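Long-range contacts in putative phosphoribosyltransferase (Neisseria gonorrhoeae, PDB 5VOG), which probably acts as a phosphoribosyltransferase of the type I family and binds the alarmone ppGpp: residues Ile20-Ile24 and Val133-Lys137; Leu118-Leu122 and Ile145-Ile149. All blocks are in the same frame, centred on the assembly; numbering follows the deposited sequence. Where two conformers were deposited one is given.

Contact 1 of 2, residues Ile20-Ile24 and Val133-Lys137; sequences IHRVI and VLHEK. With G4P (guanosine-5',3'-tetraphosphate), chain D.
Lys137 NZ has three partners: it gives hydrogen bonds to G4P O6 at 2.8 Å and to G4P N7 at 3.2 Å, and forms a salt bridge with the carboxylate of Asp109. Its chain, extended beyond CG, reaches the Hoogsteen edge of the guanine, where one ammonium serves both acceptors. Three residues earlier in the chain, at Leu134, the backbone turns a corner and the end of the leucine side chain approaches helix 17-33. With CG anti to the backbone N (chi1 166°), its fork crosses the helix side chains at about a right angle. Leu134 CD2 meets Ile20 CG2 at 3.6 Å, while Leu134 CD1 sits against Val23 CG1, also at 3.6 Å, and touches Ile24 CD1 at 4.0 Å. Leu134 CG also lies 3.5 Å above the centre of its neighbour's ring, that of His135. Ile20 CG1 approaches this ring obliquely, 4.4 Å from His135 CE1, and His135 ND1 is hydrogen-bonded to Tyr164 OH. On the helix, His21 and Arg22 turn to the second subunit. Between these two segments the contact is wholly apolar and largely buried, whereas Lys137, at the other end of the same short run, reads O6 and N7 of the guanine.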
loop_
_atom_site.group_PDB
_atom_site.type_symbol
_atom_site.label_atom_id
_atom_site.label_comp_id
_atom_site.label_asym_id
_atom_site.label_seq_id
_atom_site.Cartn_x
_atom_site.Cartn_y
_atom_site.Cartn_z
ATOM N N ILE A 20 3.876 -13.483 -6.308
ATOM C CA ILE A 20 2.722 -12.964 -5.588
ATOM C C ILE A 20 1.749 -12.297 -6.547
ATOM O O ILE A 20 0.530 -12.481 -6.444
ATOM C CB ILE A 20 3.217 -12.017 -4.478
ATOM C CG1 ILE A 20 3.859 -12.878 -3.376
ATOM C CG2 ILE A 20 2.095 -11.100 -3.959
ATOM C CD1 ILE A 20 4.628 -12.084 -2.336
ATOM N N HIS A 21 2.273 -11.539 -7.517
ATOM C CA HIS A 21 1.435 -10.939 -8.552
ATOM C C HIS A 21 0.574 -11.988 -9.255
ATOM O O HIS A 21 -0.626 -11.768 -9.473
ATOM C CB HIS A 21 2.332 -10.200 -9.553
ATOM C CG HIS A 21 1.588 -9.418 -10.593
ATOM N ND1 HIS A 21 1.455 -8.047 -10.539
ATOM C CD2 HIS A 21 0.958 -9.814 -11.724
ATOM C CE1 HIS A 21 0.770 -7.633 -11.591
ATOM N NE2 HIS A 21 0.458 -8.686 -12.327
ATOM N N ARG A 22 1.160 -13.146 -9.590
ATOM C CA ARG A 22 0.402 -14.199 -10.265
ATOM C C ARG A 22 -0.705 -14.751 -9.372
ATOM O O ARG A 22 -1.805 -15.058 -9.852
ATOM C CB ARG A 22 1.344 -15.320 -10.709
ATOM C CG ARG A 22 2.420 -14.888 -11.696
ATOM C CD ARG A 22 3.422 -16.006 -11.968
ATOM N NE ARG A 22 4.622 -15.507 -12.641
ATOM C CZ ARG A 22 4.748 -15.390 -13.960
ATOM N NH1 ARG A 22 3.747 -15.737 -14.760
ATOM N NH2 ARG A 22 5.875 -14.925 -14.483
ATOM N N VAL A 23 -0.436 -14.895 -8.071
ATOM C CA VAL A 23 -1.475 -15.352 -7.150
ATOM C C VAL A 23 -2.592 -14.320 -7.054
ATOM O O VAL A 23 -3.777 -14.669 -7.028
ATOM C CB VAL A 23 -0.874 -15.664 -5.765
ATOM C CG1 VAL A 23 -1.980 -15.970 -4.750
ATOM C CG2 VAL A 23 0.089 -16.835 -5.846
ATOM N N ILE A 24 -2.235 -13.032 -6.997
ATOM C CA ILE A 24 -3.245 -11.979 -6.911
ATOM C C ILE A 24 -4.160 -11.996 -8.137
ATOM O O ILE A 24 -5.378 -11.813 -8.019
ATOM C CB ILE A 24 -2.571 -10.607 -6.726
ATOM C CG1 ILE A 24 -1.877 -10.509 -5.361
ATOM C CG2 ILE A 24 -3.591 -9.488 -6.900
ATOM C CD1 ILE A 24 -2.849 -10.455 -4.170
ATOM N N VAL A 133 -7.430 -12.573 1.284
ATOM C CA VAL A 133 -6.063 -12.640 1.784
ATOM C C VAL A 133 -5.191 -13.319 0.742
ATOM O O VAL A 133 -5.636 -14.219 0.023
ATOM C CB VAL A 133 -5.955 -13.369 3.140
ATOM C CG1 VAL A 133 -6.561 -12.535 4.232
ATOM C CG2 VAL A 133 -6.628 -14.739 3.078
ATOM N N LEU A 134 -3.944 -12.862 0.647
ATOM C CA LEU A 134 -3.014 -13.449 -0.309
ATOM C C LEU A 134 -2.709 -14.903 0.041
ATOM O O LEU A 134 -2.850 -15.802 -0.802
ATOM C CB LEU A 134 -1.738 -12.603 -0.351
ATOM C CG LEU A 134 -0.482 -13.165 -1.023
ATOM C CD1 LEU A 134 -0.702 -13.417 -2.506
ATOM C CD2 LEU A 134 0.676 -12.188 -0.820
ATOM N N HIS A 135 -2.312 -15.155 1.289
ATOM C CA HIS A 135 -1.883 -16.470 1.750
ATOM C C HIS A 135 -2.706 -16.900 2.949
ATOM O O HIS A 135 -2.795 -16.163 3.939
ATOM C CB HIS A 135 -0.410 -16.448 2.140
ATOM C CG HIS A 135 0.505 -16.195 0.993
ATOM N ND1 HIS A 135 1.559 -15.310 1.063
ATOM C CD2 HIS A 135 0.539 -16.733 -0.249
ATOM C CE1 HIS A 135 2.198 -15.309 -0.092
ATOM N NE2 HIS A 135 1.603 -16.168 -0.903
ATOM N N GLU A 136 -3.269 -18.107 2.875
ATOM C CA GLU A 136 -4.018 -18.713 3.972
ATOM C C GLU A 136 -3.206 -19.873 4.536
ATOM O O GLU A 136 -3.060 -20.909 3.880
ATOM C CB GLU A 136 -5.385 -19.195 3.496
ATOM C CG GLU A 136 -6.149 -19.950 4.566
ATOM C CD GLU A 136 -7.458 -20.530 4.063
ATOM O OE1 GLU A 136 -7.764 -20.409 2.856
ATOM O OE2 GLU A 136 -8.187 -21.112 4.889
ATOM N N LYS A 137 -2.697 -19.715 5.757
ATOM C CA LYS A 137 -1.969 -20.798 6.405
ATOM C C LYS A 137 -2.933 -21.795 7.034
ATOM O O LYS A 137 -3.881 -21.409 7.727
ATOM C CB LYS A 137 -1.033 -20.263 7.475
ATOM C CG LYS A 137 0.125 -19.452 6.961
ATOM C CD LYS A 137 0.971 -19.106 8.166
ATOM C CE LYS A 137 2.208 -18.381 7.822
ATOM N NZ LYS A 137 2.987 -18.165 9.067
HETATM P PB G4P D . -4.367 -12.462 10.616
HETATM O O1B G4P D . -5.426 -11.988 11.477
HETATM O O2B G4P D . -4.225 -13.998 10.532
HETATM O O3B G4P D . -4.512 -11.867 9.179
HETATM O O3A G4P D . -2.957 -11.873 11.072
HETATM P PA G4P D . -2.190 -11.966 12.460
HETATM O O1A G4P D . -2.818 -11.099 13.480
HETATM O O2A G4P D . -2.052 -13.412 12.865
HETATM O "O5'" G4P D . -0.730 -11.454 12.009
HETATM C "C5'" G4P D . 0.194 -10.837 12.925
HETATM C "C4'" G4P D . 1.453 -10.505 12.168
HETATM O "O4'" G4P D . 2.163 -11.712 11.839
HETATM C "C3'" G4P D . 1.224 -9.770 10.843
HETATM O "O3'" G4P D . 1.935 -8.514 10.886
HETATM C "C2'" G4P D . 1.801 -10.687 9.761
HETATM O "O2'" G4P D . 2.461 -9.990 8.706
HETATM C "C1'" G4P D . 2.769 -11.541 10.577
HETATM N N9 G4P D . 2.958 -12.870 9.993
HETATM C C8 G4P D . 2.217 -13.993 10.247
HETATM N N7 G4P D . 2.615 -15.039 9.559
HETATM C C5 G4P D . 3.682 -14.569 8.808
HETATM C C6 G4P D . 4.543 -15.229 7.875
HETATM O O6 G4P D . 4.507 -16.413 7.527
HETATM N N1 G4P D . 5.503 -14.380 7.360
HETATM C C2 G4P D . 5.639 -13.055 7.682
HETATM N N2 G4P D . 6.640 -12.388 7.101
HETATM N N3 G4P D . 4.846 -12.428 8.547
HETATM C C4 G4P D . 3.902 -13.234 9.068
HETATM P PC G4P D . 1.331 -7.214 11.553
HETATM O O1C G4P D . 1.525 -7.232 13.028
HETATM O O2C G4P D . -0.103 -7.172 11.101
HETATM O O3C G4P D . 2.118 -6.009 10.865
HETATM P PD G4P D . 2.181 -5.423 9.384
HETATM O O1D G4P D . 0.993 -5.976 8.668
HETATM O O2D G4P D . 2.119 -3.888 9.551
HETATM O O3D G4P D . 3.517 -5.853 8.837
#

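Contact 2 of 2, residues Leu118-Leu122 and Ile145-Ile149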
loop_
_atom_site.group_PDB
_atom_site.type_symbol
_atom_site.label_atom_id
_atom_site.label_comp_id
_atom_site.label_asym_id
_atom_site.label_seq_id
_atom_site.Cartn_x
_atom_site.Cartn_y
_atom_site.Cartn_z
ATOM N N LEU A 118 -12.786 -7.160 11.114
ATOM C CA LEU A 118 -14.119 -7.464 10.604
ATOM C C LEU A 118 -15.193 -7.099 11.619
ATOM O O LEU A 118 -16.238 -6.548 11.252
ATOM C CB LEU A 118 -14.209 -8.942 10.221
ATOM C CG LEU A 118 -13.325 -9.320 9.024
ATOM C CD1 LEU A 118 -13.381 -10.828 8.723
ATOM C CD2 LEU A 118 -13.695 -8.488 7.790
ATOM N N LYS A 119 -14.962 -7.400 12.900
ATOM C CA LYS A 119 -15.927 -7.008 13.924
ATOM C C LYS A 119 -16.130 -5.498 13.938
ATOM O O LYS A 119 -17.262 -5.017 14.071
ATOM C CB LYS A 119 -15.472 -7.498 15.295
ATOM C CG LYS A 119 -15.782 -8.967 15.549
ATOM C CD LYS A 119 -15.492 -9.347 16.991
ATOM C CE LYS A 119 -15.927 -10.773 17.283
ATOM N NZ LYS A 119 -15.696 -11.143 18.705
ATOM N N GLU A 120 -15.046 -4.732 13.796
ATOM C CA GLU A 120 -15.184 -3.282 13.794
ATOM C C GLU A 120 -15.923 -2.793 12.557
ATOM O O GLU A 120 -16.752 -1.883 12.648
ATOM C CB GLU A 120 -13.806 -2.626 13.887
ATOM C CG GLU A 120 -13.139 -2.796 15.234
ATOM C CD GLU A 120 -13.975 -2.234 16.368
ATOM O OE1 GLU A 120 -14.448 -1.087 16.247
ATOM O OE2 GLU A 120 -14.163 -2.946 17.378
ATOM N N LEU A 121 -15.635 -3.376 11.388
ATOM C CA LEU A 121 -16.274 -2.908 10.164
ATOM C C LEU A 121 -17.739 -3.320 10.074
ATOM O O LEU A 121 -18.513 -2.655 9.375
ATOM C CB LEU A 121 -15.490 -3.408 8.946
ATOM C CG LEU A 121 -14.096 -2.780 8.800
ATOM C CD1 LEU A 121 -13.272 -3.507 7.751
ATOM C CD2 LEU A 121 -14.212 -1.299 8.450
ATOM N N LEU A 122 -18.148 -4.372 10.785
ATOM C CA LEU A 122 -19.559 -4.737 10.802
ATOM C C LEU A 122 -20.407 -3.753 11.596
ATOM O O LEU A 122 -21.639 -3.823 11.524
ATOM C CB LEU A 122 -19.740 -6.150 11.361
ATOM C CG LEU A 122 -19.313 -7.269 10.410
ATOM C CD1 LEU A 122 -19.426 -8.630 11.080
ATOM C CD2 LEU A 122 -20.130 -7.228 9.126
ATOM N N ILE A 145 -13.824 -15.791 11.934
ATOM C CA ILE A 145 -14.439 -14.923 10.926
ATOM C C ILE A 145 -15.939 -14.836 11.204
ATOM O O ILE A 145 -16.598 -15.882 11.300
ATOM C CB ILE A 145 -14.178 -15.467 9.528
ATOM C CG1 ILE A 145 -12.676 -15.632 9.305
ATOM C CG2 ILE A 145 -14.828 -14.580 8.466
ATOM C CD1 ILE A 145 -12.341 -16.395 8.072
ATOM N N PRO A 146 -16.506 -13.635 11.321
ATOM C CA PRO A 146 -17.947 -13.517 11.576
ATOM C C PRO A 146 -18.775 -14.214 10.504
ATOM O O PRO A 146 -18.315 -14.476 9.390
ATOM C CB PRO A 146 -18.185 -12.003 11.574
ATOM C CG PRO A 146 -16.860 -11.418 11.944
ATOM C CD PRO A 146 -15.830 -12.325 11.332
ATOM N N GLU A 147 -20.021 -14.508 10.865
ATOM C CA GLU A 147 -20.935 -15.179 9.956
ATOM C C GLU A 147 -21.341 -14.260 8.814
ATOM O O GLU A 147 -21.516 -13.052 8.998
ATOM C CB GLU A 147 -22.176 -15.649 10.712
ATOM C CG GLU A 147 -21.934 -16.870 11.566
ATOM C CD GLU A 147 -21.525 -18.065 10.736
ATOM O OE1 GLU A 147 -22.247 -18.392 9.769
ATOM O OE2 GLU A 147 -20.474 -18.668 11.037
ATOM N N GLY A 148 -21.483 -14.843 7.625
ATOM C CA GLY A 148 -21.974 -14.114 6.476
ATOM C C GLY A 148 -20.955 -13.269 5.749
ATOM O O GLY A 148 -21.345 -12.447 4.912
ATOM N N ILE A 149 -19.670 -13.434 6.040
ATOM C CA ILE A 149 -18.611 -12.682 5.367
ATOM C C ILE A 149 -17.968 -13.590 4.325
ATOM O O ILE A 149 -17.351 -14.604 4.692
ATOM C CB ILE A 149 -17.575 -12.155 6.370
ATOM C CG1 ILE A 149 -18.208 -11.100 7.283
ATOM C CG2 ILE A 149 -16.364 -11.578 5.642
ATOM C CD1 ILE A 149 -17.235 -10.480 8.262
#
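Pro146 supplies the sole ring of this contact, and its CB, CG and CD atoms rest on the last turn of helix 112-121. Leu122 CD1 touches the ring at Pro146 CB (3.6 Å), and Leu118 CD1 reaches its other end at Pro146 CD (3.9 Å), the two side chains each meeting the ring at a slant. Lys119 skirts the same ring with its aliphatic stem, loosely, while its ammonium is taken by Glu115 one turn earlier. Ile149 is the loop's second main apolar contributor. Its CG1 is anti to the carbonyl carbon (chi1 -67°) and the chain runs on extended, which carries CD1 between the two leucines: Ile149 CD1 is 3.9 Å from Leu118 CD1 and 4.0 Å from Leu122 CD1. Ile145 adds a branch methyl, Ile145 CG2 to Leu118 CD1 at 4.0 Å. Leu118 CD1 thus has three apolar partners in the loop, and Leu118 also packs against Val103 of strand 101-105, linking loop, helix and sheet. Leu122, by contrast, lies at the solvent-facing margin. Leu122 N bonds to Leu118 O at 2.9 Å, which sets the two leucines on the same side of the chain. On the loop side, Pro146 and Ile149 are the two ends of a type II beta turn, with Gly148 at its positive-phi position (81°); the side chains of Pro146 and Ile149 face the helix and that of Glu147 points away. Without any hydrogen bond across it, this is a beta turn packed on the end of a helix, the one that makes the beta-alpha-beta crossover from strand 101-105 to strand 129-133 in the phosphoribosyltransferase fold.

The two contacts lie on opposite sides of the chain's centre, 21 Å apart between centres and about 7 Å between nearest atoms, without touching. Their segments alternate along the chain: 20-24, 118-122, 133-137, 145-149. Helix 17-33 of contact 1 and helix 112-121 of contact 2 pack on successive parts of one run, the first on the corner between strands 129-133 and 135-137, the second on the loop between strands 135-137 and 151-157. All these strands belong to the central mixed sheet. The ppGpp pocket draws on both neighbourhoods, taking Lys137 from contact 1 and Thr113 from the start of the helix in contact 2.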